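Local coordinates for uncharacterized protein from DUF364 family (Desulfitobacterium hafniense, PDB 3L5O) that is of unknown function but, with its enolase-like and Rossmann-like folds forming a unique active site, may play a role in heavy-metal chelation, at residues 47-60 against 95-108. Numbering follows the deposited sequence.
With IMD (imidazole), chain E.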
loop_
_atom_site.group_PDB
_atom_site.type_symbol
_atom_site.label_atom_id
_atom_site.label_comp_id
_atom_site.label_asym_id
_atom_site.label_seq_id
_atom_site.Cartn_x
_atom_site.Cartn_y
_atom_site.Cartn_z
ATOM N N SER A 47 -7.576 -7.941 3.208
ATOM C CA SER A 47 -8.169 -8.714 2.130
ATOM C C SER A 47 -7.018 -9.251 1.277
ATOM O O SER A 47 -5.980 -8.610 1.167
ATOM C CB SER A 47 -9.080 -7.827 1.285
ATOM O OG SER A 47 -10.290 -7.531 1.977
ATOM N N VAL A 48 -7.197 -10.440 0.702
ATOM C CA VAL A 48 -6.151 -11.096 -0.088
ATOM C C VAL A 48 -6.751 -11.775 -1.343
ATOM O O VAL A 48 -7.796 -12.428 -1.290
ATOM C CB VAL A 48 -5.283 -12.050 0.789
ATOM C CG1 VAL A 48 -6.089 -13.212 1.313
ATOM C CG2 VAL A 48 -4.060 -12.544 0.024
ATOM N N ILE A 49 -6.086 -11.572 -2.478
ATOM C CA ILE A 49 -6.455 -12.184 -3.742
ATOM C C ILE A 49 -5.256 -12.891 -4.359
ATOM O O ILE A 49 -4.165 -12.378 -4.340
ATOM C CB ILE A 49 -7.007 -11.094 -4.703
ATOM C CG1 ILE A 49 -8.331 -10.564 -4.146
ATOM C CG2 ILE A 49 -7.154 -11.612 -6.114
ATOM C CD1 ILE A 49 -9.134 -9.724 -5.099
ATOM N N ARG A 50 -5.497 -14.087 -4.893
ATOM C CA ARG A 50 -4.584 -14.794 -5.787
ATOM C C ARG A 50 -5.090 -14.735 -7.210
ATOM O O ARG A 50 -6.260 -14.981 -7.445
ATOM C CB ARG A 50 -4.497 -16.270 -5.418
ATOM C CG ARG A 50 -3.438 -17.012 -6.221
ATOM C CD ARG A 50 -3.128 -18.422 -5.703
ATOM N NE ARG A 50 -4.278 -19.337 -5.802
ATOM C CZ ARG A 50 -4.732 -19.888 -6.911
ATOM N NH1 ARG A 50 -4.168 -19.629 -8.082
ATOM N NH2 ARG A 50 -5.782 -20.706 -6.858
ATOM N N SER A 51 -4.199 -14.410 -8.147
ATOM C CA SER A 51 -4.426 -14.595 -9.580
ATOM C C SER A 51 -3.219 -15.369 -10.083
ATOM O O SER A 51 -2.116 -14.825 -10.058
ATOM C CB SER A 51 -4.495 -13.250 -10.331
ATOM O OG SER A 51 -4.684 -13.444 -11.739
ATOM N N GLY A 52 -3.438 -16.610 -10.546
ATOM C CA GLY A 52 -2.355 -17.545 -10.811
ATOM C C GLY A 52 -1.374 -17.756 -9.663
ATOM O O GLY A 52 -1.756 -18.174 -8.571
ATOM N N ASN A 53 -0.104 -17.459 -9.924
ATOM C CA ASN A 53 0.981 -17.503 -8.925
ATOM C C ASN A 53 1.170 -16.199 -8.096
ATOM O O ASN A 53 2.031 -16.131 -7.207
ATOM C CB ASN A 53 2.271 -17.888 -9.684
ATOM C CG ASN A 53 3.519 -17.852 -8.828
ATOM O OD1 ASN A 53 3.611 -18.530 -7.803
ATOM N ND2 ASN A 53 4.516 -17.086 -9.278
ATOM N N GLY A 54 0.363 -15.177 -8.357
ATOM C CA GLY A 54 0.548 -13.876 -7.743
ATOM C C GLY A 54 -0.469 -13.614 -6.651
ATOM O O GLY A 54 -1.662 -13.906 -6.801
ATOM N N VAL A 55 -0.005 -13.037 -5.554
ATOM C CA VAL A 55 -0.860 -12.723 -4.420
ATOM C C VAL A 55 -0.719 -11.241 -4.033
ATOM O O VAL A 55 0.386 -10.760 -3.786
ATOM C CB VAL A 55 -0.514 -13.619 -3.198
ATOM C CG1 VAL A 55 -1.285 -13.156 -1.946
ATOM C CG2 VAL A 55 -0.812 -15.057 -3.520
ATOM N N GLY A 56 -1.855 -10.547 -3.981
ATOM C CA GLY A 56 -1.922 -9.181 -3.511
ATOM C C GLY A 56 -2.761 -9.015 -2.259
ATOM O O GLY A 56 -3.669 -9.835 -1.956
ATOM N N LEU A 57 -2.431 -7.950 -1.528
ATOM C CA LEU A 57 -2.997 -7.632 -0.214
ATOM C C LEU A 57 -3.545 -6.200 -0.207
ATOM O O LEU A 57 -3.037 -5.311 -0.936
ATOM C CB LEU A 57 -1.927 -7.728 0.873
ATOM C CG LEU A 57 -1.303 -9.078 1.187
ATOM C CD1 LEU A 57 0.038 -8.884 1.873
ATOM C CD2 LEU A 57 -2.243 -9.906 2.064
ATOM N N GLY A 58 -4.620 -6.002 0.549
ATOM C CA GLY A 58 -5.112 -4.666 0.859
ATOM C C GLY A 58 -5.552 -4.578 2.321
ATOM O O GLY A 58 -6.046 -5.578 2.842
ATOM N N PRO A 59 -5.338 -3.440 3.004
ATOM C CA PRO A 59 -5.680 -3.322 4.434
ATOM C C PRO A 59 -7.153 -3.012 4.750
ATOM O O PRO A 59 -7.763 -2.184 4.050
ATOM C CB PRO A 59 -4.794 -2.160 4.909
ATOM C CG PRO A 59 -4.672 -1.277 3.709
ATOM C CD PRO A 59 -4.710 -2.207 2.495
ATOM N N ASN A 60 -7.670 -3.657 5.802
ATOM C CA ASN A 60 -9.015 -3.439 6.361
ATOM C C ASN A 60 -8.920 -2.775 7.725
ATOM O O ASN A 60 -7.837 -2.662 8.265
ATOM C CB ASN A 60 -9.726 -4.784 6.563
ATOM C CG ASN A 60 -10.115 -5.431 5.263
ATOM O OD1 ASN A 60 -10.257 -4.747 4.261
ATOM N ND2 ASN A 60 -10.302 -6.750 5.269
ATOM N N SER A 95 -10.587 -2.228 -0.277
ATOM C CA SER A 95 -9.443 -3.050 0.132
ATOM C C SER A 95 -9.304 -4.271 -0.776
ATOM O O SER A 95 -8.216 -4.639 -1.136
ATOM C CB SER A 95 -9.524 -3.451 1.622
ATOM O OG SER A 95 -10.404 -4.546 1.844
ATOM N N ILE A 96 -10.424 -4.861 -1.175
ATOM C CA ILE A 96 -10.468 -5.969 -2.161
ATOM C C ILE A 96 -9.944 -5.551 -3.536
ATOM O O ILE A 96 -9.183 -6.284 -4.168
ATOM C CB ILE A 96 -11.921 -6.483 -2.244
ATOM C CG1 ILE A 96 -12.287 -7.138 -0.899
ATOM C CG2 ILE A 96 -12.126 -7.448 -3.379
ATOM C CD1 ILE A 96 -13.761 -7.521 -0.761
ATOM N N GLY A 97 -10.367 -4.375 -3.990
ATOM C CA GLY A 97 -9.855 -3.751 -5.192
ATOM C C GLY A 97 -8.360 -3.577 -5.173
ATOM O O GLY A 97 -7.726 -3.833 -6.169
ATOM N N LEU A 98 -7.788 -3.114 -4.057
ATOM C CA LEU A 98 -6.335 -3.006 -3.965
ATOM C C LEU A 98 -5.650 -4.383 -3.918
ATOM O O LEU A 98 -4.599 -4.558 -4.507
ATOM C CB LEU A 98 -5.915 -2.148 -2.759
ATOM C CG LEU A 98 -4.408 -1.898 -2.566
ATOM C CD1 LEU A 98 -3.743 -1.262 -3.797
ATOM C CD2 LEU A 98 -4.212 -1.014 -1.343
ATOM N N ALA A 99 -6.229 -5.352 -3.221
ATOM C CA ALA A 99 -5.729 -6.724 -3.292
ATOM C C ALA A 99 -5.647 -7.258 -4.755
ATOM O O ALA A 99 -4.635 -7.832 -5.158
ATOM C CB ALA A 99 -6.564 -7.649 -2.381
ATOM N N ALA A 100 -6.665 -6.972 -5.566
ATOM C CA ALA A 100 -6.694 -7.365 -6.958
ATOM C C ALA A 100 -5.599 -6.649 -7.758
ATOM O O ALA A 100 -4.879 -7.276 -8.528
ATOM C CB ALA A 100 -8.068 -7.055 -7.573
ATOM N N ILE A 101 -5.450 -5.347 -7.559
ATOM C CA ILE A 101 -4.330 -4.626 -8.185
ATOM C C ILE A 101 -2.992 -5.295 -7.864
ATOM O O ILE A 101 -2.155 -5.508 -8.753
ATOM C CB ILE A 101 -4.335 -3.150 -7.742
ATOM C CG1 ILE A 101 -5.495 -2.425 -8.410
ATOM C CG2 ILE A 101 -3.000 -2.464 -8.063
ATOM C CD1 ILE A 101 -5.792 -1.076 -7.805
ATOM N N ASN A 102 -2.809 -5.661 -6.597
ATOM C CA ASN A 102 -1.503 -6.148 -6.142
ATOM C C ASN A 102 -1.262 -7.593 -6.566
ATOM O O ASN A 102 -0.113 -8.041 -6.615
ATOM C CB ASN A 102 -1.354 -5.969 -4.628
ATOM C CG ASN A 102 -1.179 -4.506 -4.229
ATOM O OD1 ASN A 102 -0.645 -3.697 -4.980
ATOM N ND2 ASN A 102 -1.639 -4.171 -3.055
ATOM N N ALA A 103 -2.334 -8.313 -6.899
ATOM C CA ALA A 103 -2.220 -9.677 -7.439
ATOM C C ALA A 103 -1.560 -9.643 -8.808
ATOM O O ALA A 103 -0.816 -10.521 -9.123
ATOM C CB ALA A 103 -3.564 -10.334 -7.525
ATOM N N TYR A 104 -1.820 -8.616 -9.618
ATOM C CA TYR A 104 -1.044 -8.445 -10.868
ATOM C C TYR A 104 0.382 -7.929 -10.553
ATOM O O TYR A 104 1.335 -8.659 -10.750
ATOM C CB TYR A 104 -1.701 -7.481 -11.826
ATOM C CG TYR A 104 -0.832 -7.210 -13.028
ATOM C CD1 TYR A 104 -0.519 -8.228 -13.927
ATOM C CD2 TYR A 104 -0.340 -5.947 -13.275
ATOM C CE1 TYR A 104 0.279 -7.982 -15.031
ATOM C CE2 TYR A 104 0.453 -5.691 -14.375
ATOM C CZ TYR A 104 0.750 -6.706 -15.245
ATOM O OH TYR A 104 1.526 -6.402 -16.321
ATOM N N TYR A 105 0.509 -6.688 -10.070
ATOM C CA TYR A 105 1.833 -6.031 -9.993
ATOM C C TYR A 105 2.869 -6.721 -9.095
ATOM O O TYR A 105 4.104 -6.680 -9.376
ATOM C CB TYR A 105 1.677 -4.576 -9.582
ATOM C CG TYR A 105 0.963 -3.720 -10.595
ATOM C CD1 TYR A 105 1.637 -3.230 -11.713
ATOM C CD2 TYR A 105 -0.381 -3.385 -10.439
ATOM C CE1 TYR A 105 0.991 -2.461 -12.661
ATOM C CE2 TYR A 105 -1.040 -2.608 -11.397
ATOM C CZ TYR A 105 -0.343 -2.140 -12.503
ATOM O OH TYR A 105 -0.948 -1.352 -13.466
ATOM N N ASN A 106 2.372 -7.379 -8.047
ATOM C CA ASN A 106 3.228 -8.008 -7.038
ATOM C C ASN A 106 3.358 -9.507 -7.233
ATOM O O ASN A 106 3.828 -10.220 -6.341
ATOM C CB ASN A 106 2.757 -7.703 -5.585
ATOM C CG ASN A 106 2.672 -6.210 -5.281
ATOM O OD1 ASN A 106 2.943 -5.369 -6.135
ATOM N ND2 ASN A 106 2.268 -5.876 -4.052
ATOM N N ASN A 107 2.930 -9.980 -8.402
ATOM C CA ASN A 107 3.239 -11.309 -8.897
ATOM C C ASN A 107 4.764 -11.325 -9.060
ATOM O O ASN A 107 5.308 -10.385 -9.612
ATOM C CB ASN A 107 2.512 -11.509 -10.261
ATOM C CG ASN A 107 2.772 -12.831 -10.871
ATOM O OD1 ASN A 107 3.910 -13.258 -10.971
ATOM N ND2 ASN A 107 1.715 -13.506 -11.295
ATOM N N PRO A 108 5.466 -12.349 -8.575
ATOM C CA PRO A 108 6.937 -12.348 -8.653
ATOM C C PRO A 108 7.465 -12.204 -10.096
ATOM O O PRO A 108 8.399 -11.434 -10.303
ATOM C CB PRO A 108 7.334 -13.698 -8.027
ATOM C CG PRO A 108 6.117 -14.529 -8.090
ATOM C CD PRO A 108 4.959 -13.576 -7.936
HETATM N N1 IMD E . -8.153 2.737 4.926
HETATM C C2 IMD E . -7.565 1.516 5.026
HETATM N N3 IMD E . -8.499 0.615 5.407
HETATM C C4 IMD E . -9.682 1.261 5.544
HETATM C C5 IMD E . -9.460 2.598 5.241
HETATM O O HOH W 1 -0.770 -12.520 -10.989
HETATM O O HOH W 2 1.252 -16.370 -12.710
HETATM O O HOH W 3 3.165 -10.600 -3.829
HETATM O O HOH W 4 2.925 -12.935 -5.539
HETATM O O HOH W 5 0.382 -6.933 -1.876
#
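Gly56 and Ala99 meet almost backbone to backbone: strand 54-59 runs roughly antiparallel to helix 95-105, at 149°, their axes only 5.4 Å apart. Gly54, Gly56 and Gly58 line the side of the strand that meets the helix, and the flat trough they form receives the helix backbone. With no side chain in the way, the strand closes in on the carbonyls of Ala103, Ala99 and Ser95, and Gly56 CA makes a CA-H...O contact of 3.4 Å with Ala99 O. Small knobs, Ala99 CB and Ala103 CB, fit between the two strands of the hairpin. Where strand 47-51 runs farther from the helix, Ile49 bridges the wider gap; its extended chi2 (-167°) carries CD1 out to Ala100 CB, 3.8 Å away. Beside the trough, Asn102 CB rests on Gly56 CA while ND2 donates to Leu57 O at 2.8 Å, within both the amide and carbonyl planes, and also to Gly221 O. A leucine in its place would probably leave both carbonyls without this donor. The helix thus packs on a three-stranded antiparallel sheet (39-42, 46-51, 54-59), probably in the enolase-like part of the protein, with Leu79 of helix 79-83 against Ile49 and Ala103, while Val48 and Leu57 on the hairpin's other face pack against helix 244-251.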